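Local coordinates for initiator protein NS1 (Murine minute virus, PDB 4R94) that nicks and unwinds viral DNA to initiate and direct parvovirus genome replication, the crystallised piece being its magnesium-binding, origin-recognising N-terminal nickase domain, at residues 33-38 against 180-185; 43-48 against 80-85; 105-110 against 135-140. One frame throughout, in Å; residues are numbered along the deposited sequence.

Running from the N terminus, the chain leaves strand 24-31, enters 33-38 and turns through the small hairpin of strands 35-37 and 40-42 into 43-48. Interaction 2 closes the first loop, setting that turn against the start of helix 81-104 at 80-85. The same helix ends just before 105-110, where interaction 3 opens; it closes at 135-140 once strands 112-121 and 125-134 have run out and back. Interaction 1 closes last, when 180-185 returns to 33-38, so both other loops nest within its own. Interactions 1 and 2 touch through Trp-182 and Tyr-47, whereas interactions 2 and 3 lie on opposite sides of the chain's centre.

Interaction 1. Residues 33-38 against 180-185; sequences ENVQLN and NEWVTL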
# COMPACT_ATOMS: atom_id res chain seq x y z
N GLU A 33 -3.50 -8.85 -10.41
CA GLU A 33 -3.78 -10.26 -10.64
C GLU A 33 -3.10 -10.62 -11.93
O GLU A 33 -2.84 -9.76 -12.76
CB GLU A 33 -5.28 -10.54 -10.71
CG GLU A 33 -6.00 -10.24 -9.40
CD GLU A 33 -7.50 -10.37 -9.50
OE1 GLU A 33 -7.99 -10.73 -10.59
OE2 GLU A 33 -8.17 -10.10 -8.47
N ASN A 34 -2.78 -11.90 -12.09
CA ASN A 34 -2.09 -12.36 -13.29
C ASN A 34 -2.98 -12.29 -14.51
O ASN A 34 -4.18 -12.58 -14.42
CB ASN A 34 -1.59 -13.78 -13.07
CG ASN A 34 -0.60 -13.85 -11.95
OD1 ASN A 34 0.26 -12.98 -11.81
ND2 ASN A 34 -0.73 -14.89 -11.11
N VAL A 35 -2.41 -11.88 -15.64
CA VAL A 35 -3.18 -11.71 -16.85
C VAL A 35 -2.42 -12.31 -18.02
O VAL A 35 -1.21 -12.14 -18.12
CB VAL A 35 -3.48 -10.22 -17.14
CG1 VAL A 35 -4.26 -10.07 -18.44
CG2 VAL A 35 -4.27 -9.61 -16.00
N GLN A 36 -3.12 -13.03 -18.88
CA GLN A 36 -2.51 -13.43 -20.14
C GLN A 36 -3.33 -12.88 -21.29
O GLN A 36 -4.51 -13.17 -21.43
CB GLN A 36 -2.40 -14.95 -20.27
CG GLN A 36 -1.55 -15.30 -21.49
CD GLN A 36 -1.58 -16.77 -21.81
OE1 GLN A 36 -2.48 -17.25 -22.50
NE2 GLN A 36 -0.58 -17.50 -21.31
N LEU A 37 -2.68 -12.04 -22.10
CA LEU A 37 -3.31 -11.40 -23.25
C LEU A 37 -2.59 -11.85 -24.50
O LEU A 37 -1.40 -11.56 -24.66
CB LEU A 37 -3.25 -9.88 -23.13
CG LEU A 37 -3.97 -9.24 -21.95
CD1 LEU A 37 -3.71 -7.74 -21.89
CD2 LEU A 37 -5.45 -9.53 -22.05
N ASN A 38 -3.29 -12.56 -25.38
CA ASN A 38 -2.70 -13.02 -26.64
C ASN A 38 -1.37 -13.73 -26.43
O ASN A 38 -0.40 -13.47 -27.14
CB ASN A 38 -2.52 -11.83 -27.59
CG ASN A 38 -3.84 -11.19 -27.94
OD1 ASN A 38 -4.82 -11.88 -28.23
ND2 ASN A 38 -3.89 -9.86 -27.89
N ASN A 180 -12.25 -6.00 -12.37
CA ASN A 180 -11.92 -6.97 -11.34
C ASN A 180 -11.46 -6.33 -10.03
O ASN A 180 -10.93 -7.03 -9.16
CB ASN A 180 -10.84 -7.92 -11.84
CG ASN A 180 -11.38 -8.95 -12.81
OD1 ASN A 180 -11.92 -9.98 -12.40
ND2 ASN A 180 -11.24 -8.69 -14.09
N GLU A 181 -11.68 -5.03 -9.91
CA GLU A 181 -11.46 -4.28 -8.68
C GLU A 181 -10.09 -4.54 -8.07
O GLU A 181 -9.98 -5.13 -6.98
CB GLU A 181 -12.55 -4.62 -7.66
CG GLU A 181 -13.93 -4.17 -8.11
CD GLU A 181 -14.94 -4.15 -6.97
OE1 GLU A 181 -14.73 -4.84 -5.95
OE2 GLU A 181 -15.94 -3.42 -7.10
N TRP A 182 -9.05 -4.10 -8.76
CA TRP A 182 -7.70 -4.24 -8.24
C TRP A 182 -7.41 -3.22 -7.13
O TRP A 182 -6.30 -3.20 -6.59
CB TRP A 182 -6.68 -4.10 -9.37
CG TRP A 182 -6.63 -5.30 -10.28
CD1 TRP A 182 -7.50 -6.35 -10.31
CD2 TRP A 182 -5.64 -5.57 -11.29
NE1 TRP A 182 -7.12 -7.25 -11.29
CE2 TRP A 182 -5.98 -6.79 -11.90
CE3 TRP A 182 -4.51 -4.88 -11.73
CZ2 TRP A 182 -5.23 -7.35 -12.93
CZ3 TRP A 182 -3.76 -5.43 -12.76
CH2 TRP A 182 -4.12 -6.65 -13.35
N VAL A 183 -8.38 -2.36 -6.82
CA VAL A 183 -8.38 -1.70 -5.52
C VAL A 183 -9.63 -2.13 -4.78
O VAL A 183 -10.73 -1.93 -5.29
CB VAL A 183 -8.38 -0.17 -5.60
CG1 VAL A 183 -8.39 0.41 -4.21
CG2 VAL A 183 -7.15 0.34 -6.39
N THR A 184 -9.47 -2.74 -3.60
CA THR A 184 -10.63 -3.14 -2.81
C THR A 184 -10.83 -2.20 -1.62
O THR A 184 -9.89 -1.57 -1.16
CB THR A 184 -10.51 -4.59 -2.30
OG1 THR A 184 -9.39 -4.71 -1.41
CG2 THR A 184 -10.34 -5.56 -3.45
N LEU A 185 -12.07 -2.15 -1.13
CA LEU A 185 -12.45 -1.35 0.03
C LEU A 185 -13.07 -2.27 1.09
O LEU A 185 -13.92 -3.09 0.76
CB LEU A 185 -13.45 -0.27 -0.39
CG LEU A 185 -14.22 0.45 0.72
CD1 LEU A 185 -13.32 1.44 1.45
CD2 LEU A 185 -15.45 1.12 0.12
O HOH W 1 -10.54 -9.42 -8.02
O HOH W 2 -10.65 -11.20 -10.01
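Glu-33 lies across the indole of Trp-182 with both its backbone and its side chain, and this packing makes up most of the contact. The backbone N of Glu-33 sits over one ring face, 3.4 Å above the plane and displaced toward the rim, while Glu-33 O comes within 3.4 Å of Trp-182 CZ2. The side chain then follows the pyrrole part of the ring: with CG beside its own backbone N (chi1 -64°) and the chain extended beyond it, Glu-33 CD reaches 3.6 Å from Trp-182 NE1. The carboxylate is tilted 46° to the indole, so the two groups do not stack flat. Val-35 adds the apolar part, its CG2 meeting the benzene edge in the ring plane, 3.9 Å from Trp-182 CZ2.

The polar part of the contact runs through water. One water lies between Glu-33 OE2 and Asn-180 O, another between Glu-33 OE1 (2.8 Å) and Asn-180 OD1 (3.0 Å), each placed to donate to either acceptor. Acceptors around each water outnumber its protons, so these bonds are probably shared. Asn-180 follows helix 167-179, which closes in a Schellman motif with Glu-181 at positive phi; Trp-182 N bonds back to Ala-177 O. That cap brings the chain round into strand 183-185, which pairs with strand 24-31. Ile-176, Trp-153 and Leu-157 also pack on the indole, placing it between helices 167-179 and 142-160.

Chemically, the contact pairs a buried aromatic with a hydrated carboxylate at its border. The aliphatic part of Glu-33 covers indole, while its carboxylate is probably stabilised in part by water, as the carbonyl-rich end of helix 167-179 would not itself favour a negative charge. With no direct hydrogen bond between the segments, the join rests mainly on packing against the ring, with two waters between the polar groups.

Interaction 2. Residues 43-48 against 80-85; sequences GWNSYK and DEMTKK
This is a surface contact of mixed character, in which the loop following strand 40-42 lies against the first turn of helix 81-104, with Met-82 and Thr-83 meeting Trp-44, Asn-45 and Lys-48. Met-82 is its main apolar piece. With CG anti to the backbone N (chi1 175°) and a bend at chi3, its thioether reaches Lys-48 and Asn-45: Met-82 CG lies 3.7 Å from Lys-48 CD, and Met-82 SD lies 3.8 Å from Asn-45 ND2. The lysine crosses the methionine at about a right angle and curls back at its last two torsions, so that Lys-48 NZ donates to Asn-45 O at 2.9 Å, nearly in line with the carbonyl (165°). The ammonium is thus tied to its own loop while its methylenes face the helix.

Thr-83 meets Trp-44. Its OG1 sits in the plane of the indole, at the edge, 3.8 Å from Trp-44 CZ2, and one water joins Thr-83 OG1 (2.6 Å) to Asn-45 ND2 (3.0 Å). Asn-45 CB lies over the centre of the same indole; Trp-44 and Asn-45 are the two middle residues of a type I turn from Gly-43 to Ser-46.

Further along helix 81-104, Gln-86 takes the N-H of Tyr-47 and Phe-90 packs on Trp-44. The indole also meets Trp-120 of strand 112-121 edge-to-face, so Trp-44 links this helix to the central sheet.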
# COMPACT_ATOMS: atom_id res chain seq x y z
N GLY A 43 2.55 -10.75 -15.18
CA GLY A 43 2.52 -11.21 -13.81
C GLY A 43 2.54 -10.05 -12.84
O GLY A 43 2.44 -8.89 -13.25
N TRP A 44 2.68 -10.37 -11.57
CA TRP A 44 2.60 -9.38 -10.50
C TRP A 44 3.72 -8.35 -10.63
O TRP A 44 3.55 -7.18 -10.23
CB TRP A 44 2.65 -10.06 -9.13
CG TRP A 44 4.04 -10.35 -8.65
CD1 TRP A 44 4.75 -11.51 -8.84
CD2 TRP A 44 4.87 -9.50 -7.86
NE1 TRP A 44 5.98 -11.41 -8.24
CE2 TRP A 44 6.08 -10.18 -7.63
CE3 TRP A 44 4.72 -8.20 -7.34
CZ2 TRP A 44 7.13 -9.62 -6.90
CZ3 TRP A 44 5.75 -7.66 -6.62
CH2 TRP A 44 6.95 -8.36 -6.41
N ASN A 45 4.84 -8.79 -11.19
CA ASN A 45 6.03 -7.95 -11.28
C ASN A 45 6.34 -7.55 -12.72
O ASN A 45 7.50 -7.39 -13.09
CB ASN A 45 7.23 -8.67 -10.65
CG ASN A 45 7.50 -10.04 -11.26
OD1 ASN A 45 6.94 -10.39 -12.30
ND2 ASN A 45 8.39 -10.80 -10.64
N SER A 46 5.30 -7.38 -13.53
CA SER A 46 5.49 -6.96 -14.91
C SER A 46 5.25 -5.46 -15.08
O SER A 46 4.83 -5.02 -16.15
CB SER A 46 4.55 -7.73 -15.85
OG SER A 46 4.85 -9.11 -15.85
N TYR A 47 5.54 -4.69 -14.04
CA TYR A 47 5.27 -3.25 -14.03
C TYR A 47 6.50 -2.46 -13.61
O TYR A 47 6.45 -1.62 -12.71
CB TYR A 47 4.08 -2.96 -13.10
CG TYR A 47 2.83 -3.71 -13.50
CD1 TYR A 47 1.96 -3.18 -14.45
CD2 TYR A 47 2.53 -4.94 -12.93
CE1 TYR A 47 0.81 -3.86 -14.83
CE2 TYR A 47 1.38 -5.63 -13.29
CZ TYR A 47 0.52 -5.08 -14.24
OH TYR A 47 -0.63 -5.76 -14.61
N LYS A 48 7.62 -2.73 -14.27
CA LYS A 48 8.90 -2.23 -13.79
C LYS A 48 9.46 -1.07 -14.61
O LYS A 48 10.64 -0.76 -14.51
CB LYS A 48 9.91 -3.39 -13.73
CG LYS A 48 9.48 -4.49 -12.74
CD LYS A 48 10.54 -5.57 -12.57
CE LYS A 48 11.00 -6.15 -13.90
NZ LYS A 48 9.92 -6.86 -14.65
N ASP A 80 14.92 -11.05 -3.61
CA ASP A 80 15.29 -10.80 -5.01
C ASP A 80 15.34 -9.30 -5.32
O ASP A 80 14.52 -8.52 -4.85
CB ASP A 80 14.29 -11.46 -5.97
CG ASP A 80 14.43 -12.97 -6.03
OD1 ASP A 80 15.41 -13.51 -5.48
OD2 ASP A 80 13.55 -13.62 -6.64
N GLU A 81 16.32 -8.92 -6.13
CA GLU A 81 16.44 -7.53 -6.55
C GLU A 81 15.22 -7.08 -7.34
O GLU A 81 14.77 -5.94 -7.17
CB GLU A 81 17.71 -7.35 -7.38
CG GLU A 81 18.97 -7.54 -6.55
CD GLU A 81 18.98 -6.66 -5.32
OE1 GLU A 81 18.73 -5.44 -5.45
OE2 GLU A 81 19.24 -7.18 -4.21
N MET A 82 14.68 -7.96 -8.18
CA MET A 82 13.52 -7.62 -9.01
C MET A 82 12.31 -7.35 -8.12
O MET A 82 11.49 -6.48 -8.41
CB MET A 82 13.19 -8.73 -10.00
CG MET A 82 11.91 -8.49 -10.80
SD MET A 82 11.65 -9.60 -12.21
CE MET A 82 13.13 -9.30 -13.16
N THR A 83 12.21 -8.11 -7.04
CA THR A 83 11.09 -7.99 -6.11
C THR A 83 11.14 -6.65 -5.38
O THR A 83 10.14 -5.92 -5.32
CB THR A 83 11.09 -9.16 -5.14
OG1 THR A 83 10.71 -10.35 -5.84
CG2 THR A 83 10.10 -8.93 -3.99
N LYS A 84 12.30 -6.32 -4.83
CA LYS A 84 12.49 -5.02 -4.18
C LYS A 84 12.19 -3.87 -5.13
O LYS A 84 11.48 -2.93 -4.77
CB LYS A 84 13.91 -4.89 -3.64
CG LYS A 84 14.16 -5.70 -2.36
CD LYS A 84 15.64 -5.74 -1.99
CE LYS A 84 16.24 -4.35 -1.89
NZ LYS A 84 17.72 -4.37 -1.68
N LYS A 85 12.73 -3.93 -6.33
CA LYS A 85 12.48 -2.88 -7.30
C LYS A 85 11.00 -2.70 -7.59
O LYS A 85 10.50 -1.57 -7.63
CB LYS A 85 13.21 -3.17 -8.61
CG LYS A 85 13.25 -1.97 -9.53
CD LYS A 85 14.50 -1.99 -10.37
CE LYS A 85 14.87 -0.59 -10.86
NZ LYS A 85 15.47 0.26 -9.79
O HOH W 3 10.35 -10.88 -8.39

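Interaction 3. Residues 105-110 against 135-140; sequences KNIFPG and KDFSQA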
# COMPACT_ATOMS: atom_id res chain seq x y z
N LYS A 105 -10.21 16.39 -4.35
CA LYS A 105 -11.02 16.86 -3.25
C LYS A 105 -10.47 18.12 -2.58
O LYS A 105 -11.02 18.57 -1.57
CB LYS A 105 -11.17 15.75 -2.21
CG LYS A 105 -12.04 14.58 -2.66
CD LYS A 105 -13.39 15.07 -3.15
CE LYS A 105 -14.49 14.07 -2.89
NZ LYS A 105 -15.09 14.26 -1.53
N ASN A 106 -9.38 18.66 -3.12
CA ASN A 106 -8.70 19.82 -2.54
C ASN A 106 -8.32 19.60 -1.08
O ASN A 106 -8.46 20.50 -0.25
CB ASN A 106 -9.57 21.07 -2.66
CG ASN A 106 -9.95 21.37 -4.09
OD1 ASN A 106 -9.09 21.51 -4.95
ND2 ASN A 106 -11.24 21.45 -4.35
N ILE A 107 -7.88 18.38 -0.77
CA ILE A 107 -7.46 18.07 0.59
C ILE A 107 -5.97 18.31 0.76
O ILE A 107 -5.14 17.75 0.03
CB ILE A 107 -7.81 16.61 0.97
CG1 ILE A 107 -9.33 16.40 0.92
CG2 ILE A 107 -7.33 16.31 2.36
CD1 ILE A 107 -9.76 14.96 1.12
N PHE A 108 -5.64 19.18 1.71
CA PHE A 108 -4.26 19.49 2.07
C PHE A 108 -3.64 18.24 2.68
O PHE A 108 -4.20 17.68 3.61
CB PHE A 108 -4.25 20.67 3.06
CG PHE A 108 -2.88 21.11 3.49
CD1 PHE A 108 -2.18 22.06 2.77
CD2 PHE A 108 -2.32 20.62 4.66
CE1 PHE A 108 -0.93 22.48 3.18
CE2 PHE A 108 -1.07 21.04 5.08
CZ PHE A 108 -0.38 21.97 4.35
N PRO A 109 -2.50 17.79 2.14
CA PRO A 109 -1.92 16.50 2.54
C PRO A 109 -1.66 16.39 4.05
O PRO A 109 -1.80 15.32 4.64
CB PRO A 109 -0.60 16.45 1.76
CG PRO A 109 -0.83 17.31 0.58
CD PRO A 109 -1.70 18.43 1.07
N GLY A 110 -1.33 17.52 4.66
CA GLY A 110 -1.15 17.57 6.10
C GLY A 110 -2.41 17.35 6.93
O GLY A 110 -2.32 17.14 8.13
N LYS A 135 -10.25 14.72 8.73
CA LYS A 135 -11.43 15.57 8.90
C LYS A 135 -12.25 15.74 7.61
O LYS A 135 -13.47 15.87 7.66
CB LYS A 135 -11.02 16.94 9.45
CG LYS A 135 -10.08 17.73 8.56
CD LYS A 135 -9.79 19.11 9.16
CE LYS A 135 -9.00 19.98 8.20
NZ LYS A 135 -9.76 20.29 6.95
N ASP A 136 -11.59 15.70 6.46
CA ASP A 136 -12.30 15.87 5.19
C ASP A 136 -12.89 14.56 4.66
O ASP A 136 -13.38 14.51 3.54
CB ASP A 136 -11.38 16.49 4.13
CG ASP A 136 -10.74 17.78 4.60
OD1 ASP A 136 -11.47 18.78 4.77
OD2 ASP A 136 -9.50 17.79 4.80
N PHE A 137 -12.83 13.51 5.48
CA PHE A 137 -13.31 12.19 5.08
C PHE A 137 -14.55 11.77 5.88
O PHE A 137 -14.58 11.95 7.09
CB PHE A 137 -12.23 11.12 5.28
CG PHE A 137 -11.00 11.30 4.44
CD1 PHE A 137 -10.09 12.31 4.70
CD2 PHE A 137 -10.71 10.40 3.42
CE1 PHE A 137 -8.94 12.46 3.93
CE2 PHE A 137 -9.57 10.54 2.66
CZ PHE A 137 -8.68 11.57 2.91
N SER A 138 -15.54 11.22 5.19
CA SER A 138 -16.71 10.63 5.86
C SER A 138 -17.06 9.27 5.24
O SER A 138 -16.84 9.05 4.06
CB SER A 138 -17.92 11.58 5.79
OG SER A 138 -18.20 11.97 4.46
N GLN A 139 -17.63 8.38 6.05
CA GLN A 139 -17.91 7.00 5.62
C GLN A 139 -18.65 6.87 4.28
O GLN A 139 -18.34 5.98 3.47
CB GLN A 139 -18.71 6.27 6.70
CG GLN A 139 -19.56 5.15 6.13
CD GLN A 139 -19.76 3.99 7.06
OE1 GLN A 139 -19.15 3.92 8.13
NE2 GLN A 139 -20.62 3.06 6.66
N ALA A 140 -19.62 7.74 4.05
CA ALA A 140 -20.43 7.66 2.83
C ALA A 140 -19.61 7.87 1.55
O ALA A 140 -20.08 7.57 0.46
CB ALA A 140 -21.56 8.67 2.89
O HOH W 4 -13.71 15.68 1.34
O HOH W 5 -7.68 19.88 3.66
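The CD1 end of Ile-107 touches both Asp-136 and Phe-137, while its CG2 branch meets the aspartate alone. The side chains of Ile-107 and Asp-136 lie alongside each other, pointing opposite ways: Ile-107 CD1 lies 3.7 Å from Asp-136 CB, and Ile-107 CG2 lies 3.6 Å from Asp-136 OD2. The aspartate therefore offers its methylene to the isoleucine end and one carboxylate oxygen to the branch methyl. Ile-107 CD1 also reaches the Phe-137 ring obliquely, 3.8 Å from CE1. It gets there because CG1 stands beside the backbone N (chi1 -62°) and the chain then runs extended.

Two waters form the next shell. One takes the N-H of Phe-108 at 2.9 Å and donates to Asp-136 OD2 at 3.0 Å, linking the backbone just past the isoleucine to the carboxylate. A second donates to Asp-136 O and, through a weak bond, accepts from Lys-105 NZ. The carboxylate also has a charged partner beside it, since Lys-135 curls back to a salt bridge with Asp-136 OD1 (3.2 Å), its hydrogen bonds to both oxygens being weak.

Ile-107 directly follows the end of helix 81-104, where Asn-106, at positive phi, completes a Schellman motif, and the chain turns off toward strand 112-121. Lys-105 makes a cation-pi contact with Trp-144, while the Phe-137 ring meets that of Trp-145; both tryptophans belong to helix 142-160. Ile-107 and Phe-137 both pack on Leu-102 and Val-112, so the contact joins the exit of helix 81-104 to the loop between strand 125-134 and helix 142-160, at the end of the central antiparallel sheet where strand 112-121 begins.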